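PDB 4XCB: oxidase/hydroxylase from Streptomyces hygroscopicus subsp. hygroscopicus, which probably catalyses a 2-oxoglutarate-dependent oxidative cyclisation in hygromycin B biosynthesis, and binds a hygromycin B variant beside its metal site. Local coordinates for residues Leu111-Gly115 and Asp116-Gly120; His253-Glu256 and Glu257-Val260. One frame throughout, in Å; residues are numbered along the deposited sequence.

Contact 1 of 2, residues Leu111-Gly115 and Asp116-Gly120; sequences LLDLG and DRQVG
Leu111 rests its CD1 against the amide end of Gln118, 3.5 Å from Gln118 OE1, the two side chains passing at a slant. Leu112 forms the hydrogen-bonded antiparallel pair with Val119: Leu112 N donates to Val119 O at 2.9 Å, and Val119 N returns the bond to Leu112 O. Leu112 CB also meets Val119 CG2. Asp113 and Gln118 are the non-hydrogen-bonded pair, their side chains side by side on the face away from Leu112 and Val119. With Gln118 CG anti to the backbone N (chi1 180°) and its chain extended, Gln118 NE2 reaches Asp113 OD1 at 2.8 Å. This nearly straight bond lies in the amide plane, itself almost coplanar with the carboxylate; Arg171 takes Asp113 OD2 in a salt bridge. Leu114 N bonds to Arg117 O at 2.7 Å, while the Leu114 and Val119 side chains cross at about a right angle, Leu114 CD1 3.8 Å from Val119 CG1. The chain reverses through Gly115, whose phi 96° and psi -70° are those of a classic gamma turn, with a weak bond from Asp116 N to Leu114 O; a CB here would strike the preceding carbonyl. Arg117 grips Asp116 side-on: NH2 makes the salt bridge to Asp116 OD2 (2.9 Å), and NE bonds Asp116 OD1, which lies in the guanidinium plane but is met from above the carboxylate plane. Strands 112-113 and 118-119 form a surface beta hairpin. Arg171 of helix 170-175 lies against Leu111 and Gln118, His253 against Leu112 and Val119, and a second subunit packs its Pro85 onto Leu112 and Leu114.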
loop_
_atom_site.group_PDB
_atom_site.type_symbol
_atom_site.label_atom_id
_atom_site.label_comp_id
_atom_site.label_asym_id
_atom_site.label_seq_id
_atom_site.Cartn_x
_atom_site.Cartn_y
_atom_site.Cartn_z
ATOM N N LEU A 111 0.255 -13.740 -13.251
ATOM C CA LEU A 111 -0.671 -13.203 -14.238
ATOM C C LEU A 111 -1.837 -14.131 -14.525
ATOM O O LEU A 111 -1.764 -15.344 -14.328
ATOM C CB LEU A 111 0.066 -12.892 -15.546
ATOM C CG LEU A 111 1.330 -12.050 -15.392
ATOM C CD1 LEU A 111 2.071 -11.924 -16.723
ATOM C CD2 LEU A 111 0.996 -10.677 -14.824
ATOM N N LEU A 112 -2.928 -13.531 -14.988
ATOM C CA LEU A 112 -4.083 -14.267 -15.475
ATOM C C LEU A 112 -4.609 -13.526 -16.689
ATOM O O LEU A 112 -4.797 -12.314 -16.634
ATOM C CB LEU A 112 -5.158 -14.391 -14.392
ATOM C CG LEU A 112 -6.515 -14.971 -14.793
ATOM C CD1 LEU A 112 -6.387 -16.410 -15.243
ATOM C CD2 LEU A 112 -7.509 -14.860 -13.631
ATOM N N ASP A 113 -4.798 -14.251 -17.789
ATOM C CA ASP A 113 -5.349 -13.670 -19.002
ATOM C C ASP A 113 -6.856 -13.822 -18.938
ATOM O O ASP A 113 -7.361 -14.932 -18.726
ATOM C CB ASP A 113 -4.807 -14.353 -20.260
ATOM C CG ASP A 113 -3.294 -14.273 -20.368
ATOM O OD1 ASP A 113 -2.707 -13.271 -19.907
ATOM O OD2 ASP A 113 -2.688 -15.220 -20.917
ATOM N N LEU A 114 -7.569 -12.713 -19.116
ATOM C CA LEU A 114 -9.029 -12.732 -19.072
ATOM C C LEU A 114 -9.687 -12.400 -20.405
ATOM O O LEU A 114 -10.829 -11.938 -20.440
ATOM C CB LEU A 114 -9.539 -11.756 -18.017
ATOM C CG LEU A 114 -9.156 -12.087 -16.578
ATOM C CD1 LEU A 114 -9.592 -10.969 -15.663
ATOM C CD2 LEU A 114 -9.798 -13.398 -16.166
ATOM N N GLY A 115 -8.976 -12.632 -21.501
ATOM C CA GLY A 115 -9.566 -12.441 -22.814
ATOM C C GLY A 115 -9.250 -11.083 -23.405
ATOM O O GLY A 115 -8.491 -10.977 -24.370
ATOM N N ASP A 116 -9.828 -10.036 -22.825
ATOM C CA ASP A 116 -9.577 -8.685 -23.312
ATOM C C ASP A 116 -8.546 -7.947 -22.458
ATOM O O ASP A 116 -8.280 -6.764 -22.680
ATOM C CB ASP A 116 -10.884 -7.890 -23.365
ATOM C CG ASP A 116 -11.445 -7.580 -21.987
ATOM O OD1 ASP A 116 -11.182 -8.347 -21.028
ATOM O OD2 ASP A 116 -12.159 -6.562 -21.866
ATOM N N ARG A 117 -7.964 -8.652 -21.492
ATOM C CA ARG A 117 -7.020 -8.044 -20.569
ATOM C C ARG A 117 -6.261 -9.084 -19.762
ATOM O O ARG A 117 -6.721 -10.209 -19.564
ATOM C CB ARG A 117 -7.744 -7.096 -19.609
ATOM C CG ARG A 117 -8.602 -7.819 -18.587
ATOM C CD ARG A 117 -9.540 -6.871 -17.865
ATOM N NE ARG A 117 -10.663 -6.493 -18.718
ATOM C CZ ARG A 117 -11.422 -5.418 -18.524
ATOM N NH1 ARG A 117 -11.171 -4.599 -17.510
ATOM N NH2 ARG A 117 -12.426 -5.161 -19.356
ATOM N N GLN A 118 -5.101 -8.675 -19.281
ATOM C CA GLN A 118 -4.316 -9.482 -18.363
ATOM C C GLN A 118 -4.275 -8.817 -16.979
ATOM O O GLN A 118 -4.016 -7.621 -16.868
ATOM C CB GLN A 118 -2.916 -9.653 -18.935
ATOM C CG GLN A 118 -1.982 -10.454 -18.111
ATOM C CD GLN A 118 -0.638 -10.586 -18.789
ATOM O OE1 GLN A 118 0.216 -9.698 -18.690
ATOM N NE2 GLN A 118 -0.448 -11.691 -19.505
ATOM N N VAL A 119 -4.539 -9.577 -15.922
ATOM C CA VAL A 119 -4.500 -9.001 -14.582
ATOM C C VAL A 119 -3.388 -9.637 -13.761
ATOM O O VAL A 119 -2.967 -10.762 -14.043
ATOM C CB VAL A 119 -5.865 -9.154 -13.859
ATOM C CG1 VAL A 119 -6.943 -8.411 -14.620
ATOM C CG2 VAL A 119 -6.256 -10.633 -13.718
ATOM N N GLY A 120 -2.892 -8.903 -12.766
ATOM C CA GLY A 120 -1.776 -9.359 -11.955
ATOM C C GLY A 120 -2.008 -9.358 -10.457
ATOM O O GLY A 120 -1.061 -9.444 -9.675
#

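Contact 2 of 2, residues His253-Glu256 and Glu257-Val260; sequences HDVE and EDFV. With HY0 (hygromycin b variant), chain G.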
loop_
_atom_site.group_PDB
_atom_site.type_symbol
_atom_site.label_atom_id
_atom_site.label_comp_id
_atom_site.label_asym_id
_atom_site.label_seq_id
_atom_site.Cartn_x
_atom_site.Cartn_y
_atom_site.Cartn_z
ATOM N N HIS A 253 -4.341 -17.762 -10.937
ATOM C CA HIS A 253 -3.386 -17.152 -11.851
ATOM C C HIS A 253 -2.327 -18.198 -12.196
ATOM O O HIS A 253 -2.457 -19.341 -11.772
ATOM C CB HIS A 253 -2.788 -15.885 -11.220
ATOM C CG HIS A 253 -3.789 -14.782 -11.042
ATOM N ND1 HIS A 253 -3.475 -13.446 -11.204
ATOM C CD2 HIS A 253 -5.106 -14.820 -10.730
ATOM C CE1 HIS A 253 -4.556 -12.717 -11.005
ATOM N NE2 HIS A 253 -5.556 -13.526 -10.702
ATOM N N ASP A 254 -1.314 -17.828 -12.977
ATOM C CA ASP A 254 -0.327 -18.814 -13.465
ATOM C C ASP A 254 0.198 -19.682 -12.337
ATOM O O ASP A 254 0.557 -19.168 -11.292
ATOM C CB ASP A 254 0.882 -18.138 -14.130
ATOM C CG ASP A 254 0.556 -17.437 -15.448
ATOM O OD1 ASP A 254 -0.509 -17.685 -16.032
ATOM O OD2 ASP A 254 1.417 -16.636 -15.903
ATOM N N VAL A 255 0.237 -20.998 -12.557
ATOM C CA VAL A 255 0.941 -21.920 -11.666
ATOM C C VAL A 255 1.853 -22.787 -12.538
ATOM O O VAL A 255 1.612 -22.910 -13.739
ATOM C CB VAL A 255 -0.017 -22.809 -10.851
ATOM C CG1 VAL A 255 -0.902 -21.946 -9.939
ATOM C CG2 VAL A 255 -0.892 -23.647 -11.775
ATOM N N GLU A 256 2.876 -23.398 -11.947
ATOM C CA GLU A 256 3.801 -24.190 -12.758
ATOM C C GLU A 256 3.121 -25.322 -13.519
ATOM O O GLU A 256 3.553 -25.663 -14.615
ATOM C CB GLU A 256 4.922 -24.752 -11.906
ATOM C CG GLU A 256 6.031 -23.764 -11.711
ATOM C CD GLU A 256 7.263 -24.385 -11.081
ATOM O OE1 GLU A 256 7.099 -25.320 -10.267
ATOM O OE2 GLU A 256 8.382 -23.930 -11.398
ATOM N N GLU A 257 2.052 -25.882 -12.959
ATOM C CA GLU A 257 1.286 -26.919 -13.640
ATOM C C GLU A 257 0.807 -26.481 -15.036
ATOM O O GLU A 257 0.596 -27.320 -15.909
ATOM C CB GLU A 257 0.081 -27.330 -12.782
ATOM C CG GLU A 257 -0.599 -28.615 -13.218
ATOM C CD GLU A 257 -1.842 -28.927 -12.395
ATOM O OE1 GLU A 257 -1.978 -28.387 -11.271
ATOM O OE2 GLU A 257 -2.691 -29.710 -12.873
ATOM N N ASP A 258 0.646 -25.170 -15.246
ATOM C CA ASP A 258 0.228 -24.642 -16.543
ATOM C C ASP A 258 1.329 -24.737 -17.598
ATOM O O ASP A 258 1.041 -24.694 -18.793
ATOM C CB ASP A 258 -0.187 -23.169 -16.442
ATOM C CG ASP A 258 -1.412 -22.942 -15.577
ATOM O OD1 ASP A 258 -2.410 -23.695 -15.702
ATOM O OD2 ASP A 258 -1.371 -21.971 -14.785
ATOM N N PHE A 259 2.580 -24.831 -17.148
ATOM C CA PHE A 259 3.740 -24.610 -18.022
ATOM C C PHE A 259 4.731 -25.774 -18.052
ATOM O O PHE A 259 5.483 -25.921 -19.016
ATOM C CB PHE A 259 4.514 -23.349 -17.592
ATOM C CG PHE A 259 3.695 -22.083 -17.609
ATOM C CD1 PHE A 259 2.860 -21.791 -18.677
ATOM C CD2 PHE A 259 3.761 -21.186 -16.552
ATOM C CE1 PHE A 259 2.101 -20.620 -18.693
ATOM C CE2 PHE A 259 3.002 -20.014 -16.563
ATOM C CZ PHE A 259 2.174 -19.735 -17.635
ATOM N N VAL A 260 4.769 -26.572 -16.989
ATOM C CA VAL A 260 5.872 -27.525 -16.815
ATOM C C VAL A 260 5.466 -28.962 -17.117
ATOM O O VAL A 260 4.344 -29.228 -17.532
ATOM C CB VAL A 260 6.446 -27.459 -15.377
ATOM C CG1 VAL A 260 7.505 -28.527 -15.178
ATOM C CG2 VAL A 260 7.009 -26.066 -15.084
HETATM C C1 HY0 G . -5.076 -24.741 -10.776
HETATM C C2 HY0 G . -5.003 -24.781 -12.286
HETATM C C3 HY0 G . -5.846 -25.934 -12.810
HETATM C C4 HY0 G . -5.353 -27.259 -12.228
HETATM C C5 HY0 G . -5.305 -27.215 -10.699
HETATM C C6 HY0 G . -4.556 -26.028 -10.179
HETATM N N7 HY0 G . -5.501 -23.557 -12.788
HETATM O O8 HY0 G . -4.254 -23.685 -10.335
HETATM N N9 HY0 G . -6.236 -28.294 -12.644
HETATM C C10 HY0 G . -5.891 -28.681 -14.009
HETATM O O11 HY0 G . -4.647 -28.381 -10.250
HETATM C C12 HY0 G . -3.822 -25.420 -6.575
HETATM C C13 HY0 G . -3.547 -25.779 -8.010
HETATM O O14 HY0 G . -2.756 -26.932 -8.164
HETATM C C15 HY0 G . -1.515 -26.764 -7.537
HETATM C C16 HY0 G . -1.755 -26.868 -6.063
HETATM C C17 HY0 G . -2.702 -25.666 -5.659
HETATM O O18 HY0 G . -4.756 -25.980 -8.737
HETATM C C19 HY0 G . -0.573 -27.870 -8.006
HETATM O O20 HY0 G . -0.223 -27.612 -9.369
HETATM O O21 HY0 G . -2.361 -28.066 -5.750
HETATM O O22 HY0 G . -3.206 -25.921 -4.416
HETATM C C23 HY0 G . -4.639 -25.826 -4.534
HETATM C C24 HY0 G . -5.269 -26.808 -3.604
HETATM C C25 HY0 G . -6.754 -26.513 -3.454
HETATM C C26 HY0 G . -6.989 -25.066 -3.069
HETATM C C27 HY0 G . -6.359 -24.199 -4.105
HETATM O O28 HY0 G . -4.986 -24.512 -4.167
HETATM O O29 HY0 G . -4.992 -26.091 -5.958
HETATM O O30 HY0 G . -5.158 -28.145 -4.104
HETATM O O31 HY0 G . -7.295 -27.406 -2.507
HETATM O O32 HY0 G . -6.440 -24.765 -1.784
HETATM C C33 HY0 G . -6.501 -22.712 -3.733
HETATM C C34 HY0 G . -6.346 -21.864 -4.969
HETATM O O35 HY0 G . -7.496 -21.922 -5.787
HETATM N N36 HY0 G . -5.457 -22.369 -2.841
HETATM O O HOH W 1 -3.536 -21.604 -13.068
#
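Asp258 folds back over Val255. Its CB lies 3.3 Å from Val255 O and also sits over one face of the Phe259 ring, 4.0 Å above its plane; CG stays near the same carbonyl. CG sits beside its own backbone N (chi1 -65°), which turns Asp258 OD2 back to Val255 N at 2.9 Å, an almost straight bond (171°) on the anti side but tilted well out of the carboxylate plane. Val255 CG2 touches OD2 as well. A water also donates to OD2, and to His253 O, while accepting from N7 of the bound hygromycin B variant. The backbone answers in the opposite sense: Asp258 N donates to Val255 O at 2.9 Å, so side chain and main chain close a reciprocal pair. Glu256 O then takes both Phe259 N and Val260 N. The Phe259 edge meets the Asp254 carboxylate, Phe259 CZ 3.6 Å from Asp254 CG, the planes 79° apart; Arg171 forms a salt bridge with Asp254 OD2. Glu257, its chain extended, brings OE1 to ligand O20 (2.7 Å) and O11 (2.9 Å). These overlapping turns near the chain end contribute Val255 and Glu257 to the hygromycin pocket of a double-stranded beta-helix oxygenase of the PhyH family.

Contacts 1 and 2 have centres about 15 Å apart but join directly at their near edges. Leu111 O and Asp254 N, 2.9 Å apart, probably share a hydrogen bond, and the His253 ring fits against the hairpin, its CG 3.6 Å from Leu112 CB and its CE1 3.8 Å from Val119 CG2. Arg171 ties the two further, forming salt bridges with both Asp113 and Asp254. The pocket side belongs to 253-260: the Val255 side chain is about 4 Å from that of metal-binding His105 and about 9 Å from the nickel ion. The hairpin lies farther from the pocket, the Leu112 side chain about 8 Å from the bound hygromycin B variant, and packs on a second subunit, which does not touch 253-260.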